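Local coordinates for putative uncharacterized protein (Pseudomonas phage 201phi2-1, PDB 3R4V) that is a tubulin-like phage protein of the tubulin/FtsZ type, with guanosine-5'-diphosphate bound in its pocket, at residues C6-T19 / V28-H42. Sequence-based numbering, arbitrary orientation.
With GDP (guanosine-5'-diphosphate), chain B.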
loop_
_atom_site.group_PDB
_atom_site.type_symbol
_atom_site.label_atom_id
_atom_site.label_comp_id
_atom_site.label_asym_id
_atom_site.label_seq_id
_atom_site.Cartn_x
_atom_site.Cartn_y
_atom_site.Cartn_z
ATOM N N CYS A 6 13.151 -3.522 5.561
ATOM C CA CYS A 6 12.170 -4.204 6.370
ATOM C C CYS A 6 10.819 -4.157 5.644
ATOM O O CYS A 6 10.366 -3.091 5.219
ATOM C CB CYS A 6 12.096 -3.532 7.739
ATOM S SG CYS A 6 10.786 -4.132 8.779
ATOM N N LEU A 7 10.190 -5.319 5.493
ATOM C CA LEU A 7 8.909 -5.403 4.801
ATOM C C LEU A 7 7.782 -5.608 5.805
ATOM O O LEU A 7 7.814 -6.532 6.626
ATOM C CB LEU A 7 8.911 -6.547 3.786
ATOM C CG LEU A 7 9.945 -6.419 2.668
ATOM C CD1 LEU A 7 11.252 -7.078 3.092
ATOM C CD2 LEU A 7 9.427 -7.059 1.406
ATOM N N ILE A 8 6.768 -4.755 5.711
ATOM C CA ILE A 8 5.673 -4.769 6.666
ATOM C C ILE A 8 4.346 -5.029 5.952
ATOM O O ILE A 8 4.035 -4.359 4.965
ATOM C CB ILE A 8 5.602 -3.420 7.379
ATOM C CG1 ILE A 8 6.901 -3.178 8.153
ATOM C CG2 ILE A 8 4.381 -3.361 8.295
ATOM C CD1 ILE A 8 7.163 -1.724 8.465
ATOM N N PHE A 9 3.580 -6.000 6.449
ATOM C CA PHE A 9 2.301 -6.390 5.850
ATOM C C PHE A 9 1.216 -6.322 6.899
ATOM O O PHE A 9 1.424 -6.738 8.040
ATOM C CB PHE A 9 2.363 -7.828 5.313
ATOM C CG PHE A 9 3.351 -8.003 4.213
ATOM C CD1 PHE A 9 2.966 -7.821 2.891
ATOM C CD2 PHE A 9 4.676 -8.268 4.497
ATOM C CE1 PHE A 9 3.885 -7.940 1.863
ATOM C CE2 PHE A 9 5.601 -8.396 3.474
ATOM C CZ PHE A 9 5.204 -8.231 2.156
ATOM N N ALA A 10 0.049 -5.825 6.507
ATOM C CA ALA A 10 -1.034 -5.624 7.467
ATOM C C ALA A 10 -2.371 -6.074 6.912
ATOM O O ALA A 10 -2.666 -5.878 5.733
ATOM C CB ALA A 10 -1.111 -4.170 7.871
ATOM N N GLY A 11 -3.178 -6.688 7.779
ATOM C CA GLY A 11 -4.515 -7.106 7.409
ATOM C C GLY A 11 -4.459 -8.383 6.587
ATOM O O GLY A 11 -3.375 -8.875 6.261
ATOM N N GLY A 12 -5.623 -8.917 6.235
ATOM C CA GLY A 12 -5.688 -10.125 5.426
ATOM C C GLY A 12 -4.937 -10.067 4.106
ATOM O O GLY A 12 -4.180 -10.985 3.769
ATOM N N THR A 13 -5.133 -8.986 3.356
ATOM C CA THR A 13 -4.506 -8.859 2.051
ATOM C C THR A 13 -2.991 -8.856 2.193
ATOM O O THR A 13 -2.290 -9.523 1.428
ATOM C CB THR A 13 -4.973 -7.604 1.317
ATOM O OG1 THR A 13 -6.356 -7.740 0.984
ATOM C CG2 THR A 13 -4.181 -7.416 0.049
ATOM N N GLY A 14 -2.500 -8.117 3.182
ATOM C CA GLY A 14 -1.081 -8.099 3.496
ATOM C C GLY A 14 -0.558 -9.479 3.863
ATOM O O GLY A 14 0.516 -9.871 3.420
ATOM N N MET A 15 -1.317 -10.213 4.671
ATOM C CA MET A 15 -0.933 -11.570 5.051
ATOM C C MET A 15 -0.842 -12.451 3.812
ATOM O O MET A 15 0.085 -13.255 3.668
ATOM C CB MET A 15 -1.946 -12.165 6.035
ATOM C CG MET A 15 -2.038 -11.454 7.378
ATOM S SD MET A 15 -0.619 -11.738 8.459
ATOM C CE MET A 15 -0.699 -13.508 8.664
ATOM N N ASN A 16 -1.812 -12.294 2.917
ATOM C CA ASN A 16 -1.872 -13.104 1.715
ATOM C C ASN A 16 -0.685 -12.803 0.792
ATOM O O ASN A 16 -0.072 -13.715 0.251
ATOM C CB ASN A 16 -3.202 -12.910 0.979
ATOM C CG ASN A 16 -4.408 -13.418 1.769
ATOM O OD1 ASN A 16 -4.276 -14.125 2.778
ATOM N ND2 ASN A 16 -5.597 -13.075 1.289
ATOM N N VAL A 17 -0.351 -11.522 0.627
ATOM C CA VAL A 17 0.804 -11.169 -0.195
ATOM C C VAL A 17 2.098 -11.680 0.438
ATOM O O VAL A 17 2.990 -12.162 -0.262
ATOM C CB VAL A 17 0.894 -9.651 -0.449
ATOM C CG1 VAL A 17 2.183 -9.311 -1.179
ATOM C CG2 VAL A 17 -0.302 -9.197 -1.268
ATOM N N ALA A 18 2.193 -11.582 1.760
ATOM C CA ALA A 18 3.367 -12.090 2.480
ATOM C C ALA A 18 3.699 -13.560 2.172
ATOM O O ALA A 18 4.877 -13.938 2.099
ATOM C CB ALA A 18 3.201 -11.883 3.979
ATOM N N THR A 19 2.680 -14.395 1.990
ATOM C CA THR A 19 2.926 -15.821 1.747
ATOM C C THR A 19 3.823 -16.025 0.521
ATOM O O THR A 19 4.493 -17.047 0.384
ATOM C CB THR A 19 1.618 -16.630 1.569
ATOM O OG1 THR A 19 0.967 -16.249 0.351
ATOM C CG2 THR A 19 0.673 -16.408 2.750
ATOM N N VAL A 28 10.693 -9.865 6.887
ATOM C CA VAL A 28 9.245 -9.725 6.739
ATOM C C VAL A 28 8.522 -9.672 8.099
ATOM O O VAL A 28 8.728 -10.525 8.971
ATOM C CB VAL A 28 8.682 -10.873 5.867
ATOM C CG1 VAL A 28 7.187 -10.793 5.777
ATOM C CG2 VAL A 28 9.310 -10.839 4.466
ATOM N N HIS A 29 7.683 -8.657 8.276
ATOM C CA HIS A 29 6.930 -8.463 9.510
ATOM C C HIS A 29 5.453 -8.309 9.194
ATOM O O HIS A 29 5.062 -7.382 8.470
ATOM C CB HIS A 29 7.427 -7.213 10.234
ATOM C CG HIS A 29 8.867 -7.288 10.634
ATOM N ND1 HIS A 29 9.265 -7.487 11.938
ATOM C CD2 HIS A 29 10.002 -7.205 9.900
ATOM C CE1 HIS A 29 10.587 -7.526 11.991
ATOM N NE2 HIS A 29 11.059 -7.357 10.767
ATOM N N CYS A 30 4.630 -9.207 9.736
ATOM C CA CYS A 30 3.194 -9.199 9.456
ATOM C C CYS A 30 2.387 -8.825 10.687
ATOM O O CYS A 30 2.722 -9.228 11.791
ATOM C CB CYS A 30 2.736 -10.576 8.974
ATOM S SG CYS A 30 3.547 -11.133 7.476
ATOM N N PHE A 31 1.310 -8.076 10.477
ATOM C CA PHE A 31 0.428 -7.659 11.562
ATOM C C PHE A 31 -1.038 -7.831 11.172
ATOM O O PHE A 31 -1.425 -7.553 10.037
ATOM C CB PHE A 31 0.697 -6.191 11.921
ATOM C CG PHE A 31 2.122 -5.918 12.287
ATOM C CD1 PHE A 31 3.037 -5.536 11.322
ATOM C CD2 PHE A 31 2.560 -6.093 13.590
ATOM C CE1 PHE A 31 4.364 -5.309 11.650
ATOM C CE2 PHE A 31 3.883 -5.874 13.927
ATOM C CZ PHE A 31 4.790 -5.480 12.953
ATOM N N ASP A 32 -1.847 -8.287 12.121
ATOM C CA ASP A 32 -3.285 -8.406 11.917
ATOM C C ASP A 32 -3.980 -8.384 13.270
ATOM O O ASP A 32 -3.330 -8.382 14.319
ATOM C CB ASP A 32 -3.635 -9.697 11.161
ATOM C CG ASP A 32 -4.876 -9.552 10.277
ATOM O OD1 ASP A 32 -5.093 -10.427 9.413
ATOM O OD2 ASP A 32 -5.631 -8.564 10.429
ATOM N N THR A 33 -5.307 -8.374 13.232
ATOM C CA THR A 33 -6.123 -8.279 14.436
ATOM C C THR A 33 -6.653 -9.640 14.868
ATOM O O THR A 33 -7.190 -9.794 15.970
ATOM C CB THR A 33 -7.292 -7.322 14.203
ATOM O OG1 THR A 33 -7.969 -7.693 12.997
ATOM C CG2 THR A 33 -6.776 -5.890 14.067
ATOM N N CYS A 34 -6.514 -10.622 13.982
ATOM C CA CYS A 34 -6.836 -12.007 14.327
ATOM C C CYS A 34 -5.992 -12.930 13.463
ATOM O O CYS A 34 -5.035 -12.483 12.839
ATOM C CB CYS A 34 -8.330 -12.303 14.160
ATOM S SG CYS A 34 -8.901 -13.784 15.044
ATOM N N ASP A 35 -6.320 -14.219 13.451
ATOM C CA ASP A 35 -5.502 -15.194 12.732
ATOM C C ASP A 35 -6.195 -15.826 11.523
ATOM O O ASP A 35 -5.792 -16.898 11.067
ATOM C CB ASP A 35 -5.000 -16.289 13.692
ATOM C CG ASP A 35 -6.123 -17.175 14.234
ATOM O OD1 ASP A 35 -7.313 -16.827 14.080
ATOM O OD2 ASP A 35 -5.804 -18.230 14.830
ATOM N N LYS A 36 -7.222 -15.165 11.001
ATOM C CA LYS A 36 -8.011 -15.731 9.906
ATOM C C LYS A 36 -7.163 -16.001 8.664
ATOM O O LYS A 36 -7.470 -16.893 7.870
ATOM C CB LYS A 36 -9.190 -14.817 9.557
ATOM C CG LYS A 36 -10.077 -14.485 10.746
ATOM C CD LYS A 36 -11.359 -13.783 10.322
ATOM C CE LYS A 36 -12.036 -13.107 11.510
ATOM N NZ LYS A 36 -12.265 -14.045 12.646
ATOM N N ASN A 37 -6.087 -15.236 8.513
ATOM C CA ASN A 37 -5.241 -15.327 7.328
ATOM C C ASN A 37 -3.872 -15.935 7.569
ATOM O O ASN A 37 -3.055 -15.998 6.657
ATOM C CB ASN A 37 -5.074 -13.943 6.698
ATOM C CG ASN A 37 -6.331 -13.464 6.027
ATOM O OD1 ASN A 37 -7.290 -13.079 6.694
ATOM N ND2 ASN A 37 -6.334 -13.467 4.695
ATOM N N VAL A 38 -3.617 -16.373 8.796
ATOM C CA VAL A 38 -2.346 -17.010 9.117
ATOM C C VAL A 38 -2.321 -18.422 8.556
ATOM O O VAL A 38 -3.226 -19.208 8.831
ATOM C CB VAL A 38 -2.112 -17.061 10.640
ATOM C CG1 VAL A 38 -0.820 -17.803 10.956
ATOM C CG2 VAL A 38 -2.095 -15.652 11.226
ATOM N N VAL A 39 -1.302 -18.738 7.758
ATOM C CA VAL A 39 -1.111 -20.109 7.271
ATOM C C VAL A 39 0.272 -20.641 7.646
ATOM O O VAL A 39 1.115 -19.900 8.155
ATOM C CB VAL A 39 -1.340 -20.229 5.745
ATOM C CG1 VAL A 39 -2.777 -19.882 5.400
ATOM C CG2 VAL A 39 -0.370 -19.329 4.968
ATOM N N ASP A 40 0.499 -21.926 7.389
ATOM C CA ASP A 40 1.733 -22.588 7.802
ATOM C C ASP A 40 3.013 -21.887 7.346
ATOM O O ASP A 40 3.972 -21.791 8.113
ATOM C CB ASP A 40 1.740 -24.049 7.345
ATOM C CG ASP A 40 1.098 -24.986 8.359
ATOM O OD1 ASP A 40 0.148 -24.567 9.055
ATOM O OD2 ASP A 40 1.550 -26.145 8.459
ATOM N N VAL A 41 3.035 -21.407 6.105
ATOM C CA VAL A 41 4.246 -20.784 5.552
ATOM C C VAL A 41 4.700 -19.545 6.320
ATOM O O VAL A 41 5.861 -19.139 6.230
ATOM C CB VAL A 41 4.104 -20.416 4.054
ATOM C CG1 VAL A 41 3.975 -21.672 3.198
ATOM C CG2 VAL A 41 2.935 -19.463 3.836
ATOM N N HIS A 42 3.781 -18.956 7.075
ATOM C CA HIS A 42 4.076 -17.755 7.847
ATOM C C HIS A 42 5.059 -18.003 8.988
ATOM O O HIS A 42 5.633 -17.065 9.531
ATOM C CB HIS A 42 2.788 -17.140 8.384
ATOM C CG HIS A 42 2.035 -16.338 7.370
ATOM N ND1 HIS A 42 0.717 -16.586 7.050
ATOM C CD2 HIS A 42 2.409 -15.272 6.622
ATOM C CE1 HIS A 42 0.313 -15.710 6.146
ATOM N NE2 HIS A 42 1.323 -14.904 5.866
HETATM P PB GDP B . -8.590 -6.590 6.553
HETATM O O1B GDP B . -8.054 -7.882 7.125
HETATM O O2B GDP B . -7.438 -5.633 6.393
HETATM O O3B GDP B . -9.674 -6.022 7.461
HETATM O O3A GDP B . -9.292 -6.873 5.144
HETATM P PA GDP B . -8.691 -7.748 3.935
HETATM O O1A GDP B . -8.605 -9.230 4.260
HETATM O O2A GDP B . -7.369 -7.197 3.482
HETATM O "O5'" GDP B . -9.823 -7.518 2.859
HETATM C "C5'" GDP B . -10.216 -6.199 2.444
HETATM C "C4'" GDP B . -10.769 -6.234 1.024
HETATM O "O4'" GDP B . -9.700 -6.476 0.100
HETATM C "C3'" GDP B . -11.759 -7.364 0.789
HETATM O "O3'" GDP B . -13.092 -6.916 1.020
HETATM C "C2'" GDP B . -11.551 -7.705 -0.670
HETATM O "O2'" GDP B . -12.281 -6.801 -1.500
HETATM C "C1'" GDP B . -10.091 -7.406 -0.923
HETATM N N9 GDP B . -9.214 -8.577 -0.710
HETATM C C8 GDP B . -9.311 -9.523 0.256
HETATM N N7 GDP B . -8.292 -10.415 0.161
HETATM C C5 GDP B . -7.503 -10.027 -0.866
HETATM C C6 GDP B . -6.256 -10.504 -1.504
HETATM O O6 GDP B . -5.675 -11.524 -1.085
HETATM N N1 GDP B . -5.775 -9.803 -2.548
HETATM C C2 GDP B . -6.390 -8.693 -3.018
HETATM N N2 GDP B . -5.859 -8.016 -4.069
HETATM N N3 GDP B . -7.529 -8.202 -2.477
HETATM C C4 GDP B . -8.113 -8.814 -1.422
HETATM O O HOH W 1 -2.719 -15.941 3.994
#
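Two donors grip the carbonyl oxygen of Met15 from opposite faces of its plane: the backbone N of Thr19, in the helical manner, and the ring of His42, whose NE2 lies 3.0 Å from Met15 O. The imidazole is fixed at both nitrogens, because its ND1 accepts from Val39 N along a nearly straight line (176°), and this double hold sets the ring's rotation. Over one face of the ring sits the Met15 methyl, with CE 3.7 Å from the His42 centroid in a CH-pi contact. The methionine chain, bent at both chi2 and chi3 (-61°), also brings SD to 3.6 Å from Cys30 CB and CE against Val38 CG2.

A second polar clasp joins Asn16 to Asn37. Asn37 ND2 donates to Asn16 OD1 at 2.9 Å, the amide planes 40° apart, and a water bridges that same OD1 to Asn37 O. With its oxygen thus engaged, the Asn16 amide offers ND2 to guanine O6 of GDP at 2.8 Å, which makes Asn37 a second-shell residue that holds the Asn16 amide in place against GDP O6.

Beneath the helix, strands 6-10 and 28-32 pair in parallel, from His29 N on Leu7 O (2.7 Å) to Gly11 N on Phe31 O. Val28 CG1 approaches the Phe9 ring obliquely, while Ala18 CB, from the same segment as the ring, sits above one face toward the rim.

Gly12 N, where the strand gives way to the helix, donates to GDP O1B, while the Asp32 side chain lies about 4 Å from a magnesium ion. Strand 6-10, helix 11-18 and strand 28-32 form a beta-alpha-beta crossover, here the first such unit of the Rossmann-like nucleotide-binding domain of tubulin/FtsZ proteins.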